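Local coordinates for protein phage related exonuclease (Haemophilus somnus 129PT, PDB 3K93) that probably acts as a phage-related exonuclease that degrades DNA and binds a sodium ion, at residues 118-129 and 183-192. Residues are numbered along the deposited sequence; the frame is centred on the assembly and turned at random.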
ATOM      1  N   ILE A 118       9.676  16.659  -9.597  1.00 10.34           N
ATOM      2  CA  ILE A 118       9.718  16.258 -11.006  1.00 10.00           C
ATOM      3  C   ILE A 118       9.011  14.912 -11.181  1.00 10.05           C
ATOM      4  O   ILE A 118       8.263  14.718 -12.118  1.00 10.12           O
ATOM      5  CB  ILE A 118      11.189  16.207 -11.539  1.00 10.24           C
ATOM      6  CG1 ILE A 118      11.774  17.636 -11.596  1.00  8.25           C
ATOM      7  CG2 ILE A 118      11.283  15.473 -12.910  1.00  8.14           C
ATOM      8  CD1 ILE A 118      13.316  17.709 -11.625  1.00  5.95           C
ATOM      9  N   GLY A 119       9.233  14.005 -10.249  1.00 10.49           N
ATOM     10  CA  GLY A 119       8.592  12.708 -10.301  1.00 11.19           C
ATOM     11  C   GLY A 119       7.078  12.716 -10.286  1.00 11.50           C
ATOM     12  O   GLY A 119       6.450  11.941 -11.025  1.00 11.37           O
ATOM     13  N   SER A 120       6.496  13.575  -9.457  1.00 11.51           N
ATOM     14  CA  SER A 120       5.055  13.591  -9.255  1.00 12.37           C
ATOM     15  C   SER A 120       4.389  14.561 -10.252  1.00 11.63           C
ATOM     16  O   SER A 120       3.200  14.459 -10.535  1.00 12.16           O
ATOM     17  CB  SER A 120       4.713  14.006  -7.776  1.00 12.92           C
ATOM     18  OG  SER A 120       5.044  15.406  -7.505  1.00 13.79           O
ATOM     19  N   HIS A 121       5.159  15.494 -10.786  1.00 11.40           N
ATOM     20  CA  HIS A 121       4.629  16.475 -11.730  1.00 11.68           C
ATOM     21  C   HIS A 121       4.335  15.835 -13.100  1.00 11.91           C
ATOM     22  O   HIS A 121       5.211  15.193 -13.664  1.00 12.23           O
ATOM     23  CB  HIS A 121       5.623  17.616 -11.933  1.00 11.20           C
ATOM     24  CG  HIS A 121       5.144  18.643 -12.892  1.00 11.13           C
ATOM     25  ND1 HIS A 121       4.147  19.532 -12.580  1.00 10.70           N
ATOM     26  CD2 HIS A 121       5.490  18.900 -14.176  1.00 10.17           C
ATOM     27  CE1 HIS A 121       3.922  20.317 -13.617  1.00  8.10           C
ATOM     28  NE2 HIS A 121       4.701  19.938 -14.608  1.00  9.08           N
ATOM     29  N   PRO A 122       3.129  16.033 -13.635  1.00 12.03           N
ATOM     30  CA  PRO A 122       2.783  15.471 -14.939  1.00 12.88           C
ATOM     31  C   PRO A 122       3.201  16.358 -16.131  1.00 13.14           C
ATOM     32  O   PRO A 122       2.427  17.189 -16.628  1.00 13.17           O
ATOM     33  CB  PRO A 122       1.273  15.330 -14.869  1.00 13.42           C
ATOM     34  CG  PRO A 122       0.828  16.412 -13.920  1.00 13.59           C
ATOM     35  CD  PRO A 122       1.967  16.661 -12.975  1.00 13.02           C
ATOM     36  N   PHE A 123       4.450  16.186 -16.540  1.00 12.36           N
ATOM     37  CA  PHE A 123       4.974  16.841 -17.683  1.00 12.02           C
ATOM     38  C   PHE A 123       4.235  16.425 -18.940  1.00 12.47           C
ATOM     39  O   PHE A 123       4.071  17.247 -19.838  1.00 14.23           O
ATOM     40  CB  PHE A 123       6.459  16.499 -17.885  1.00 11.66           C
ATOM     41  CG  PHE A 123       7.383  17.173 -16.899  1.00 10.84           C
ATOM     42  CD1 PHE A 123       7.900  18.429 -17.167  1.00 10.40           C
ATOM     43  CD2 PHE A 123       7.760  16.533 -15.730  1.00  9.99           C
ATOM     44  CE1 PHE A 123       8.760  19.061 -16.276  1.00 10.21           C
ATOM     45  CE2 PHE A 123       8.604  17.158 -14.843  1.00 12.18           C
ATOM     46  CZ  PHE A 123       9.106  18.442 -15.131  1.00 11.24           C
ATOM     47  N   PHE A 124       3.840  15.147 -19.038  1.00 11.16           N
ATOM     48  CA  PHE A 124       3.399  14.580 -20.316  1.00  9.88           C
ATOM     49  C   PHE A 124       1.901  14.655 -20.402  1.00  9.38           C
ATOM     50  O   PHE A 124       1.250  14.519 -19.408  1.00  8.13           O
ATOM     51  CB  PHE A 124       3.954  13.170 -20.444  1.00  8.91           C
ATOM     52  CG  PHE A 124       5.452  13.138 -20.296  1.00  9.42           C
ATOM     53  CD1 PHE A 124       6.254  13.788 -21.221  1.00  7.26           C
ATOM     54  CD2 PHE A 124       6.059  12.518 -19.215  1.00  7.52           C
ATOM     55  CE1 PHE A 124       7.638  13.800 -21.069  1.00  7.92           C
ATOM     56  CE2 PHE A 124       7.422  12.518 -19.068  1.00  7.77           C
ATOM     57  CZ  PHE A 124       8.218  13.181 -19.992  1.00  8.03           C
ATOM     58  N   THR A 125       1.351  14.879 -21.591  1.00  9.44           N
ATOM     59  CA  THR A 125      -0.094  15.124 -21.668  0.50  9.56           C
ATOM     60  C   THR A 125      -0.937  13.932 -21.206  1.00  9.33           C
ATOM     61  O   THR A 125      -1.924  14.154 -20.472  1.00  8.85           O
ATOM     62  CB  THR A 125      -0.556  15.596 -23.042  0.50  9.87           C
ATOM     63  OG1 THR A 125      -0.103  14.678 -24.042  0.50 10.89           O
ATOM     64  CG2 THR A 125      -0.015  16.986 -23.315  0.50  9.66           C
ATOM     65  N   ASP A 126      -0.565  12.697 -21.588  1.00  8.63           N
ATOM     66  CA  ASP A 126      -1.294  11.498 -21.107  1.00  9.13           C
ATOM     67  C   ASP A 126      -1.187  11.387 -19.580  1.00  8.71           C
ATOM     68  O   ASP A 126      -2.182  11.144 -18.904  1.00  9.84           O
ATOM     69  CB  ASP A 126      -0.917  10.185 -21.841  1.00  8.77           C
ATOM     70  CG  ASP A 126       0.564   9.773 -21.683  1.00 10.32           C
ATOM     71  OD1 ASP A 126       1.416  10.609 -21.320  1.00 12.32           O
ATOM     72  OD2 ASP A 126       0.888   8.590 -21.970  1.00  9.70           O
ATOM     73  N   GLU A 127      -0.016  11.675 -19.063  1.00  8.64           N
ATOM     74  CA  GLU A 127       0.251  11.650 -17.646  1.00  9.05           C
ATOM     75  C   GLU A 127      -0.613  12.633 -16.868  1.00  9.64           C
ATOM     76  O   GLU A 127      -1.130  12.293 -15.799  1.00  9.51           O
ATOM     77  CB  GLU A 127       1.738  11.950 -17.395  1.00  9.47           C
ATOM     78  CG  GLU A 127       2.202  11.710 -15.953  1.00 10.17           C
ATOM     79  CD  GLU A 127       3.646  12.166 -15.711  1.00 14.06           C
ATOM     80  OE1 GLU A 127       4.273  12.854 -16.614  1.00 13.47           O
ATOM     81  OE2 GLU A 127       4.132  11.861 -14.601  1.00 11.46           O
ATOM     82  N   ALA A 128      -0.763  13.843 -17.402  1.00  9.58           N
ATOM     83  CA  ALA A 128      -1.590  14.887 -16.789  1.00  9.97           C
ATOM     84  C   ALA A 128      -3.050  14.498 -16.784  1.00 10.38           C
ATOM     85  O   ALA A 128      -3.727  14.650 -15.774  1.00 10.57           O
ATOM     86  CB  ALA A 128      -1.381  16.214 -17.495  1.00  8.31           C
ATOM     87  N   GLN A 129      -3.543  14.003 -17.913  1.00 11.69           N
ATOM     88  CA  GLN A 129      -4.921  13.524 -18.021  1.00 12.46           C
ATOM     89  C   GLN A 129      -5.236  12.437 -17.010  1.00 12.28           C
ATOM     90  O   GLN A 129      -6.273  12.473 -16.358  1.00 12.50           O
ATOM     91  CB  GLN A 129      -5.193  13.002 -19.436  1.00 12.70           C
ATOM     92  CG  GLN A 129      -5.535  14.129 -20.386  1.00 18.21           C
ATOM     93  CD  GLN A 129      -5.215  13.823 -21.851  1.00 24.83           C
ATOM     94  OE1 GLN A 129      -4.722  12.751 -22.188  1.00 31.22           O
ATOM     95  NE2 GLN A 129      -5.484  14.782 -22.723  1.00 28.20           N
ATOM     96  N   ILE A 183      14.960  23.763 -15.550  1.00 11.56           N
ATOM     97  CA  ILE A 183      13.986  23.454 -16.578  1.00 10.53           C
ATOM     98  C   ILE A 183      13.291  24.758 -16.890  1.00 11.32           C
ATOM     99  O   ILE A 183      12.823  25.413 -15.991  1.00 10.89           O
ATOM    100  CB  ILE A 183      12.934  22.429 -16.093  1.00 10.24           C
ATOM    101  CG1 ILE A 183      13.591  21.158 -15.540  1.00  9.15           C
ATOM    102  CG2 ILE A 183      11.946  22.082 -17.185  1.00  8.69           C
ATOM    103  CD1 ILE A 183      12.535  20.197 -14.863  1.00  7.02           C
ATOM    104  N   PRO A 184      13.237  25.160 -18.165  1.00 11.79           N
ATOM    105  CA  PRO A 184      12.453  26.337 -18.511  1.00 12.33           C
ATOM    106  C   PRO A 184      11.024  26.326 -17.923  1.00 12.81           C
ATOM    107  O   PRO A 184      10.313  25.292 -17.957  1.00 13.01           O
ATOM    108  CB  PRO A 184      12.388  26.269 -20.026  1.00 12.15           C
ATOM    109  CG  PRO A 184      13.617  25.600 -20.416  1.00 12.37           C
ATOM    110  CD  PRO A 184      13.855  24.556 -19.348  1.00 12.46           C
ATOM    111  N   GLN A 185      10.624  27.457 -17.370  1.00 13.20           N
ATOM    112  CA  GLN A 185       9.336  27.570 -16.762  1.00 14.12           C
ATOM    113  C   GLN A 185       8.193  27.195 -17.696  1.00 14.21           C
ATOM    114  O   GLN A 185       7.241  26.563 -17.249  1.00 14.39           O
ATOM    115  CB  GLN A 185       9.094  28.955 -16.202  1.00 15.08           C
ATOM    116  CG  GLN A 185       7.979  28.989 -15.161  1.00 18.02           C
ATOM    117  CD  GLN A 185       7.739  30.373 -14.655  1.00 22.59           C
ATOM    118  OE1 GLN A 185       7.350  31.260 -15.435  1.00 24.85           O
ATOM    119  NE2 GLN A 185       7.983  30.592 -13.347  1.00 23.80           N
ATOM    120  N   ILE A 186       8.288  27.525 -18.978  1.00 14.36           N
ATOM    121  CA  ILE A 186       7.237  27.131 -19.908  1.00 14.84           C
ATOM    122  C   ILE A 186       7.087  25.615 -20.040  1.00 14.86           C
ATOM    123  O   ILE A 186       6.008  25.181 -20.365  1.00 15.28           O
ATOM    124  CB  ILE A 186       7.271  27.828 -21.328  1.00 15.65           C
ATOM    125  CG1 ILE A 186       8.626  27.730 -21.993  1.00 17.48           C
ATOM    126  CG2 ILE A 186       6.837  29.349 -21.258  1.00 15.23           C
ATOM    127  CD1 ILE A 186       9.133  26.365 -22.141  1.00 20.03           C
ATOM    128  N   ARG A 187       8.120  24.818 -19.732  1.00 13.97           N
ATOM    129  CA  ARG A 187       7.970  23.349 -19.712  1.00 14.41           C
ATOM    130  C   ARG A 187       7.442  22.780 -18.392  1.00 14.21           C
ATOM    131  O   ARG A 187       7.198  21.557 -18.284  1.00 13.93           O
ATOM    132  CB  ARG A 187       9.287  22.669 -20.053  1.00 15.04           C
ATOM    133  CG  ARG A 187       9.648  22.806 -21.555  1.00 16.83           C
ATOM    134  CD  ARG A 187      11.069  22.482 -21.791  1.00 19.73           C
ATOM    135  NE  ARG A 187      11.449  22.679 -23.189  1.00 22.69           N
ATOM    136  CZ  ARG A 187      12.643  22.371 -23.693  1.00 23.26           C
ATOM    137  NH1 ARG A 187      13.593  21.857 -22.919  1.00 23.74           N
ATOM    138  NH2 ARG A 187      12.894  22.579 -24.976  1.00 24.55           N
ATOM    139  N   ARG A 188       7.257  23.647 -17.401  1.00 12.94           N
ATOM    140  CA  ARG A 188       6.827  23.205 -16.075  1.00 13.22           C
ATOM    141  C   ARG A 188       5.365  23.519 -15.782  1.00 13.03           C
ATOM    142  O   ARG A 188       4.954  23.465 -14.639  1.00 13.73           O
ATOM    143  CB  ARG A 188       7.749  23.791 -14.997  1.00 12.83           C
ATOM    144  CG  ARG A 188       9.082  23.088 -14.988  1.00 12.76           C
ATOM    145  CD  ARG A 188       9.986  23.551 -13.853  1.00 15.23           C
ATOM    146  NE  ARG A 188      10.637  24.827 -14.135  1.00 16.13           N
ATOM    147  CZ  ARG A 188      10.425  25.974 -13.493  1.00 21.27           C
ATOM    148  NH1 ARG A 188       9.555  26.079 -12.497  1.00 23.34           N
ATOM    149  NH2 ARG A 188      11.095  27.061 -13.858  1.00 21.23           N
ATOM    150  N   ILE A 189       4.592  23.867 -16.816  1.00 12.45           N
ATOM    151  CA  ILE A 189       3.140  23.993 -16.693  1.00 12.53           C
ATOM    152  C   ILE A 189       2.541  23.044 -17.713  1.00 12.59           C
ATOM    153  O   ILE A 189       2.916  23.089 -18.868  1.00 12.91           O
ATOM    154  CB  ILE A 189       2.625  25.482 -16.845  1.00 11.63           C
ATOM    155  CG1 ILE A 189       1.092  25.525 -16.789  1.00 12.88           C
ATOM    156  CG2 ILE A 189       3.132  26.130 -18.091  1.00 11.75           C
ATOM    157  CD1 ILE A 189       0.508  26.924 -16.580  1.00  9.83           C
ATOM    158  N   THR A 190       1.644  22.170 -17.276  1.00 12.40           N
ATOM    159  CA  THR A 190       0.872  21.328 -18.167  1.00 12.61           C
ATOM    160  C   THR A 190      -0.572  21.515 -17.797  1.00 13.02           C
ATOM    161  O   THR A 190      -0.933  21.362 -16.617  1.00 13.49           O
ATOM    162  CB  THR A 190       1.242  19.837 -18.053  1.00 13.05           C
ATOM    163  OG1 THR A 190       2.626  19.677 -18.356  1.00 15.63           O
ATOM    164  CG2 THR A 190       0.426  18.963 -19.055  1.00 10.33           C
ATOM    165  N   THR A 191      -1.398  21.857 -18.801  1.00 13.47           N
ATOM    166  CA  THR A 191      -2.805  22.212 -18.594  1.00 13.79           C
ATOM    167  C   THR A 191      -3.733  21.113 -19.136  1.00 14.13           C
ATOM    168  O   THR A 191      -3.480  20.611 -20.217  1.00 14.60           O
ATOM    169  CB  THR A 191      -3.154  23.545 -19.286  1.00 14.40           C
ATOM    170  OG1 THR A 191      -2.416  24.606 -18.671  1.00 14.65           O
ATOM    171  CG2 THR A 191      -4.649  23.858 -19.132  1.00 12.11           C
ATOM    172  N   VAL A 192      -4.761  20.725 -18.372  1.00 13.56           N
ATOM    173  CA  VAL A 192      -5.775  19.770 -18.831  1.00 13.32           C
ATOM    174  C   VAL A 192      -7.126  20.507 -18.880  1.00 13.64           C
ATOM    175  O   VAL A 192      -7.502  21.149 -17.925  1.00 14.31           O
ATOM    176  CB  VAL A 192      -5.874  18.557 -17.905  1.00 13.64           C
ATOM    177  CG1 VAL A 192      -7.060  17.617 -18.316  1.00 12.21           C
ATOM    178  CG2 VAL A 192      -4.549  17.786 -17.878  1.00 13.56           C
TER
HETATM  179  O   HOH W   1       4.918  20.686 -17.267  1.00 11.28           O
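Thr190 faces the inverse gamma turn centred on Pro122 and meets it through its hydroxyl. Its OG1 lies 3.0 Å from Pro122 O and 3.2 Å from Phe123 O. Both carbonyls are within hydrogen-bonding reach of its one proton. The hydroxyl stands beside its own backbone N (chi1 -59°), which turns CG2 to Ala128. Ala128 CB sits 3.6 Å from Thr190 CG2 and equally close to Val192 CG2, touching two inward-facing residues of the strand. A water joins the two segments. It donates to Arg187 O at 2.6 Å and is hydrogen-bonded to His121 NE2 and Thr190 OG1. It lies in the imidazole plane, at the ring edge.

The Phe123 ring leans back to the other segment although its CB points away. Arg187 O approaches the ring edge, 3.4 Å from CD1. His121 CD2 lies over the centre of one face. Beyond the ring, Phe123 CZ packs on Ile183 CD1 at 3.9 Å, and Ile118 meets the same methyl tip to tip.

Second-shell bonds hold these groups. Arg188 grips Ile183 O side-on with NE and NH2, and that oxygen lies nearly in the guanidinium plane. Ser115 OG hydrogen-bonds His121 ND1, fixing the ring that presents NE2 to the water, and Leu159 O takes NH1 of Arg188. Backbone bonds to strand 152-158 hold strand 189-195, outermost within the chain in the four-stranded sheet, so the contact joins that sheet to the start of helix 125-135. Lys46 of the second subunit hydrogen-bonds His121 O and makes a salt bridge with Glu127 OE2, placing the turn at a subunit interface. The chemistry implies a turn anchored just before the helix by one threonine hydroxyl and one shared water, with apolar packing on both flanks.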